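Local atomic coordinates of putative enoyl-CoA hydratase (Streptomyces avermitilis, PDB entry 3GKB), a protein that is a putative enoyl-CoA hydratase of the crotonase family, which probably acts on acyl-CoA thioesters, although its substrate and reaction are not established. Residues 121-126 / 142-147; 259-262 / 266-269. All blocks are in the same frame, centred on the assembly; numbering follows the deposited sequence.

Contact 1 (121-126 / 142-147); sequences GAEFVA and QIEALM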
ATOM      1  N   GLY B 121     -13.744  11.578 -13.693  1.00 14.51           N
ATOM      2  CA  GLY B 121     -14.661  10.933 -12.742  1.00 13.64           C
ATOM      3  C   GLY B 121     -13.917  10.015 -11.792  1.00 13.80           C
ATOM      4  O   GLY B 121     -14.245   9.931 -10.594  1.00 13.55           O
ATOM      5  N   ALA B 122     -12.908   9.304 -12.297  1.00 14.15           N
ATOM      6  CA  ALA B 122     -12.135   8.385 -11.436  1.00 13.97           C
ATOM      7  C   ALA B 122     -11.257   9.177 -10.474  1.00 14.57           C
ATOM      8  O   ALA B 122     -11.010   8.757  -9.330  1.00 14.34           O
ATOM      9  CB  ALA B 122     -11.279   7.432 -12.272  1.00 14.39           C
ATOM     10  N   GLU B 123     -10.780  10.328 -10.935  1.00 14.85           N
ATOM     11  CA  GLU B 123     -10.032  11.269 -10.097  1.00 15.96           C
ATOM     12  C   GLU B 123     -10.880  11.762  -8.926  1.00 16.17           C
ATOM     13  O   GLU B 123     -10.394  11.822  -7.797  1.00 15.51           O
ATOM     14  CB  GLU B 123      -9.471  12.439 -10.942  1.00 16.14           C
ATOM     15  CG  GLU B 123      -8.430  11.957 -11.987  1.00 19.86           C
ATOM     16  CD  GLU B 123      -7.951  13.015 -13.028  1.00 21.69           C
ATOM     17  OE1 GLU B 123      -6.734  13.102 -13.260  1.00 20.68           O
ATOM     18  OE2 GLU B 123      -8.785  13.727 -13.627  1.00 23.74           O
ATOM     19  N   PHE B 124     -12.144  12.092  -9.220  1.00 15.78           N
ATOM     20  CA  PHE B 124     -13.143  12.566  -8.244  1.00 15.58           C
ATOM     21  C   PHE B 124     -13.337  11.504  -7.173  1.00 15.11           C
ATOM     22  O   PHE B 124     -13.199  11.774  -5.956  1.00 14.21           O
ATOM     23  CB  PHE B 124     -14.445  12.862  -9.023  1.00 15.64           C
ATOM     24  CG  PHE B 124     -15.523  13.530  -8.240  1.00 16.80           C
ATOM     25  CD1 PHE B 124     -15.990  14.779  -8.642  1.00 18.21           C
ATOM     26  CD2 PHE B 124     -16.145  12.910  -7.169  1.00 18.77           C
ATOM     27  CE1 PHE B 124     -16.989  15.414  -7.974  1.00 19.60           C
ATOM     28  CE2 PHE B 124     -17.187  13.579  -6.482  1.00 20.20           C
ATOM     29  CZ  PHE B 124     -17.586  14.816  -6.897  1.00 19.28           C
ATOM     30  N   VAL B 125     -13.536  10.254  -7.619  1.00 14.85           N
ATOM     31  CA  VAL B 125     -13.700   9.133  -6.687  1.00 14.09           C
ATOM     32  C   VAL B 125     -12.495   9.006  -5.761  1.00 13.90           C
ATOM     33  O   VAL B 125     -12.678   8.849  -4.543  1.00 13.87           O
ATOM     34  CB  VAL B 125     -13.975   7.793  -7.420  1.00 14.19           C
ATOM     35  CG1 VAL B 125     -13.953   6.582  -6.422  1.00 14.58           C
ATOM     36  CG2 VAL B 125     -15.315   7.863  -8.200  1.00 13.27           C
ATOM     37  N   ALA B 126     -11.276   9.071  -6.314  1.00 13.91           N
ATOM     38  CA  ALA B 126     -10.050   8.811  -5.521  1.00 14.03           C
ATOM     39  C   ALA B 126      -9.714   9.956  -4.565  1.00 13.38           C
ATOM     40  O   ALA B 126      -9.006   9.763  -3.591  1.00 13.64           O
ATOM     41  CB  ALA B 126      -8.866   8.555  -6.451  1.00 14.42           C
ATOM     42  N   GLN B 142      -8.834   4.943 -15.875  1.00 15.53           N
ATOM     43  CA  GLN B 142      -8.217   6.188 -16.355  1.00 16.27           C
ATOM     44  C   GLN B 142      -8.160   6.069 -17.880  1.00 16.46           C
ATOM     45  O   GLN B 142      -7.271   5.447 -18.425  1.00 18.17           O
ATOM     46  CB  GLN B 142      -6.824   6.429 -15.752  1.00 16.65           C
ATOM     47  CG  GLN B 142      -6.800   6.634 -14.217  1.00 16.88           C
ATOM     48  CD  GLN B 142      -7.517   7.907 -13.682  1.00 21.16           C
ATOM     49  OE1 GLN B 142      -7.749   8.006 -12.462  1.00 21.38           O
ATOM     50  NE2 GLN B 142      -7.858   8.884 -14.575  1.00 16.25           N
ATOM     51  N   ILE B 143      -9.145   6.645 -18.556  1.00 15.73           N
ATOM     52  CA  ILE B 143      -9.291   6.513 -20.007  1.00 15.20           C
ATOM     53  C   ILE B 143      -8.315   7.379 -20.816  1.00 14.81           C
ATOM     54  O   ILE B 143      -8.187   7.205 -22.039  1.00 14.57           O
ATOM     55  CB  ILE B 143     -10.748   6.877 -20.403  1.00 15.51           C
ATOM     56  CG1 ILE B 143     -11.097   6.416 -21.824  1.00 15.88           C
ATOM     57  CG2 ILE B 143     -10.973   8.389 -20.305  1.00 16.27           C
ATOM     58  CD1 ILE B 143     -11.328   4.934 -21.969  1.00 15.40           C
ATOM     59  N   GLU B 144      -7.664   8.319 -20.128  1.00 14.34           N
ATOM     60  CA  GLU B 144      -6.871   9.371 -20.748  1.00 13.62           C
ATOM     61  C   GLU B 144      -5.872   8.896 -21.795  1.00 13.17           C
ATOM     62  O   GLU B 144      -5.838   9.450 -22.901  1.00 13.52           O
ATOM     63  CB  GLU B 144      -6.162  10.193 -19.673  1.00 14.75           C
ATOM     64  CG  GLU B 144      -7.135  11.098 -18.888  1.00 16.14           C
ATOM     65  CD  GLU B 144      -7.659  10.469 -17.574  1.00 19.50           C
ATOM     66  OE1 GLU B 144      -7.777   9.231 -17.478  1.00 19.92           O
ATOM     67  OE2 GLU B 144      -7.981  11.242 -16.641  1.00 21.08           O
ATOM     68  N   ALA B 145      -5.089   7.871 -21.464  1.00 12.61           N
ATOM     69  CA  ALA B 145      -4.067   7.356 -22.369  1.00 12.81           C
ATOM     70  C   ALA B 145      -4.637   6.989 -23.734  1.00 13.69           C
ATOM     71  O   ALA B 145      -3.968   7.164 -24.755  1.00 13.69           O
ATOM     72  CB  ALA B 145      -3.307   6.143 -21.732  1.00 13.50           C
ATOM     73  N   LEU B 146      -5.880   6.498 -23.752  1.00 14.64           N
ATOM     74  CA  LEU B 146      -6.557   6.130 -25.011  1.00 15.88           C
ATOM     75  C   LEU B 146      -7.055   7.338 -25.838  1.00 16.01           C
ATOM     76  O   LEU B 146      -7.387   7.190 -27.032  1.00 17.21           O
ATOM     77  CB  LEU B 146      -7.709   5.155 -24.747  1.00 15.10           C
ATOM     78  CG  LEU B 146      -7.306   3.843 -24.073  1.00 15.15           C
ATOM     79  CD1 LEU B 146      -8.503   2.921 -23.899  1.00 15.64           C
ATOM     80  CD2 LEU B 146      -6.171   3.132 -24.779  1.00 16.66           C
ATOM     81  N   MET B 147      -7.053   8.509 -25.213  1.00 16.56           N
ATOM     82  CA  MET B 147      -7.357   9.781 -25.875  1.00 17.20           C
ATOM     83  C   MET B 147      -6.068  10.535 -26.233  1.00 17.00           C
ATOM     84  O   MET B 147      -6.104  11.674 -26.665  1.00 17.17           O
ATOM     85  CB  MET B 147      -8.320  10.584 -25.000  1.00 17.50           C
ATOM     86  CG  MET B 147      -9.741   9.915 -24.776  1.00 21.13           C
ATOM     87  SD  MET B 147     -10.782  11.074 -23.775  1.00 22.44           S
ATOM     88  CE  MET B 147     -12.293  10.058 -23.697  1.00 24.98           C
TER
HETATM   89  O   HOH W   1      -7.981   8.267  -9.783  1.00 20.93           O
HETATM   90  O   HOH W   2      -7.735  13.794 -16.281  1.00 24.69           O

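Contact 2 (259-262 / 266-269); sequences DGAQ and GERD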
ATOM      1  N   ASP B 259     -17.826   8.729 -33.154  1.00 22.87           N
ATOM      2  CA  ASP B 259     -18.162   7.325 -33.020  1.00 23.25           C
ATOM      3  C   ASP B 259     -19.059   6.998 -31.814  1.00 22.14           C
ATOM      4  O   ASP B 259     -19.304   5.828 -31.532  1.00 22.32           O
ATOM      5  CB  ASP B 259     -16.870   6.485 -32.980  1.00 23.77           C
ATOM      6  CG  ASP B 259     -16.183   6.402 -34.334  1.00 28.67           C
ATOM      7  OD1 ASP B 259     -16.702   6.979 -35.328  1.00 33.24           O
ATOM      8  OD2 ASP B 259     -15.127   5.741 -34.417  1.00 34.08           O
ATOM      9  N   GLY B 260     -19.556   8.019 -31.121  1.00 21.25           N
ATOM     10  CA  GLY B 260     -20.530   7.806 -30.069  1.00 20.18           C
ATOM     11  C   GLY B 260     -20.092   8.019 -28.637  1.00 20.22           C
ATOM     12  O   GLY B 260     -20.853   7.680 -27.724  1.00 19.10           O
ATOM     13  N   ALA B 261     -18.887   8.562 -28.398  1.00 19.64           N
ATOM     14  CA  ALA B 261     -18.545   8.910 -27.018  1.00 19.72           C
ATOM     15  C   ALA B 261     -19.604   9.894 -26.480  1.00 19.98           C
ATOM     16  O   ALA B 261     -20.201  10.669 -27.232  1.00 20.79           O
ATOM     17  CB  ALA B 261     -17.099   9.471 -26.900  1.00 19.15           C
ATOM     18  N   GLN B 262     -19.862   9.813 -25.180  1.00 20.37           N
ATOM     19  CA  GLN B 262     -20.764  10.717 -24.487  1.00 20.72           C
ATOM     20  C   GLN B 262     -22.226  10.399 -24.793  1.00 20.53           C
ATOM     21  O   GLN B 262     -23.114  11.208 -24.553  1.00 20.31           O
ATOM     22  CB  GLN B 262     -20.381  12.194 -24.714  1.00 21.09           C
ATOM     23  CG  GLN B 262     -18.918  12.428 -24.316  1.00 22.36           C
ATOM     24  CD  GLN B 262     -18.479  13.875 -24.064  1.00 20.53           C
ATOM     25  OE1 GLN B 262     -17.404  14.072 -23.510  1.00 19.54           O
ATOM     26  NE2 GLN B 262     -19.273  14.872 -24.475  1.00 19.73           N
ATOM     27  N   GLY B 266     -21.944   4.304 -26.309  1.00 19.89           N
ATOM     28  CA  GLY B 266     -20.540   4.599 -26.549  1.00 19.97           C
ATOM     29  C   GLY B 266     -19.724   4.544 -25.277  1.00 19.96           C
ATOM     30  O   GLY B 266     -18.594   4.056 -25.264  1.00 19.78           O
ATOM     31  N   GLU B 267     -20.294   5.028 -24.179  1.00 20.41           N
ATOM     32  CA  GLU B 267     -19.569   5.019 -22.903  1.00 19.92           C
ATOM     33  C   GLU B 267     -19.510   3.657 -22.221  1.00 19.33           C
ATOM     34  O   GLU B 267     -18.631   3.410 -21.403  1.00 18.97           O
ATOM     35  CB  GLU B 267     -20.187   6.022 -21.937  1.00 20.22           C
ATOM     36  CG  GLU B 267     -20.067   7.472 -22.376  1.00 21.60           C
ATOM     37  CD  GLU B 267     -18.668   8.056 -22.177  1.00 21.96           C
ATOM     38  OE1 GLU B 267     -17.973   7.693 -21.207  1.00 20.75           O
ATOM     39  OE2 GLU B 267     -18.267   8.898 -22.987  1.00 20.71           O
ATOM     40  N   ARG B 268     -20.424   2.751 -22.543  1.00 18.89           N
ATOM     41  CA  ARG B 268     -20.492   1.489 -21.828  1.00 19.81           C
ATOM     42  C   ARG B 268     -19.137   0.737 -21.894  1.00 19.35           C
ATOM     43  O   ARG B 268     -18.613   0.303 -20.865  1.00 19.72           O
ATOM     44  CB  ARG B 268     -21.624   0.607 -22.365  1.00 19.89           C
ATOM     45  CG  ARG B 268     -21.776  -0.738 -21.602  1.00 23.94           C
ATOM     46  CD  ARG B 268     -23.167  -1.379 -21.833  1.00 27.15           C
ATOM     47  NE  ARG B 268     -24.221  -0.406 -21.548  1.00 31.08           N
ATOM     48  CZ  ARG B 268     -25.171  -0.008 -22.396  1.00 35.30           C
ATOM     49  NH1 ARG B 268     -25.296  -0.526 -23.617  1.00 37.37           N
ATOM     50  NH2 ARG B 268     -26.044   0.910 -22.004  1.00 37.13           N
ATOM     51  N   ASP B 269     -18.578   0.643 -23.106  1.00 19.02           N
ATOM     52  CA  ASP B 269     -17.239   0.104 -23.322  1.00 18.53           C
ATOM     53  C   ASP B 269     -16.393   1.174 -23.994  1.00 17.92           C
ATOM     54  O   ASP B 269     -15.922   1.007 -25.126  1.00 17.14           O
ATOM     55  CB  ASP B 269     -17.293  -1.186 -24.193  1.00 19.06           C
ATOM     56  CG  ASP B 269     -15.904  -1.838 -24.425  1.00 21.83           C
ATOM     57  OD1 ASP B 269     -14.905  -1.513 -23.715  1.00 21.88           O
ATOM     58  OD2 ASP B 269     -15.821  -2.709 -25.336  1.00 22.09           O
TER

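Contact 1 (121-126 / 142-147)
Ala122 and Gln142 form the tightly packed side of this buried contact, where Ala122 CB lies 3.6 Å from Gln142 OE1. The Gln142 chain bends at its second torsion (chi2 -65°), which brings its amide up to helix 120-127 while its backbone stays in the loop after strand 139-141. Glu123 crosses it at about a right angle, and Glu123 CG rests 4.0 Å from Gln142 OE1. The same oxygen accepts a bond from water 1 (Gln142 OE1 to the water oxygen, 2.7 Å), which also donates, weakly, to the helix carbonyl of Ala122.

From the amide's other end, Gln142 NE2 donates to Glu144 OE1 at 2.9 Å, with an N-H...O angle of 154° and the acceptor almost in the amide plane, and so orients the Glu144 carboxylate. The acceptor is met on its syn side, and NE2 also makes a weak bond to Gly119 O.

Packing is looser between the carboxylates, which approach from opposite directions with planes 73° apart. Glu123 OE2 and Glu144 OE2 are 4.0 Å apart, and water 2 spans them, 2.9 Å from Glu123 OE2 and 2.6 Å from Glu144 OE2, donating to both. Glu123 OE1 is meanwhile held by the backbone N-H groups of Gly153 and Gly155, and Pro151 packs on both glutamates.

Two acidic side chains sharing a water, one from helix 120-127, the other from the 3-10 turn after strand 139-141, recall the pair of glutamates that hold the water in enoyl-CoA hydratases of the crotonase fold, so this is probably the equivalent site.

Contact 2 (259-262 / 266-269)
A Schellman motif ends helix 248-258, and its C-prime residue, Gly260, with positive phi, meets Gly266 of the next short helix, 264-268. The two glycines are the nearest pair of the segments, their CA atoms 4.8 Å apart. Gly260 O receives a CA-H...O contact from Gly266 CA at 3.3 Å, nearly straight at 162°, an approach permitted by the lack of a side chain on Gly266. Thr263 OG1 is hydrogen-bonded both to Gly260 O and to Gly266 N, tying the short turn between the helices together.

From the next residue, Glu267, the side chain folds back toward Gln262, bent at its second torsion (chi2 -76°). Its CG comes within 3.7 Å of Gln262 N, and Glu267 OE2 lies 4.1 Å from Ala261 CB. The Gln262 and Glu267 side chains run side by side in the same direction. Gln262 OE1 bonds Met72 N, Gln262 NE2 bonds Asp71 OD1, and Glu267 OE2 also bonds His69 NE2, so both side chains join the turn to the loop of those residues. Across the contact itself, Gln262 N donates to the anti lone pair of Glu267 OE2 at 2.9 Å, with a bent N-H...O angle of 139°.

Contact 1 and contact 2 come in series along the chain: 121-126 / 142-147 closes long before 259-262 / 266-269 opens. Their centres are 15 Å apart and their nearest atoms about 6 Å, so they do not touch. Contact 1 lies about 7 Å from the chain centre, whereas contact 2 sits about 18 Å out, among the C-terminal helices. Helix 270-280 links them: Leu270 packs on Ile143 of contact 1 and on Ala261 of contact 2. Helix 270-280 thus backs the loop bearing Glu144, in the probable active-site region, while contact 2 shapes the turn leading toward that helix. Contact 1 also reaches the second subunit through Ala145 and Leu146; contact 2 stays within its own chain.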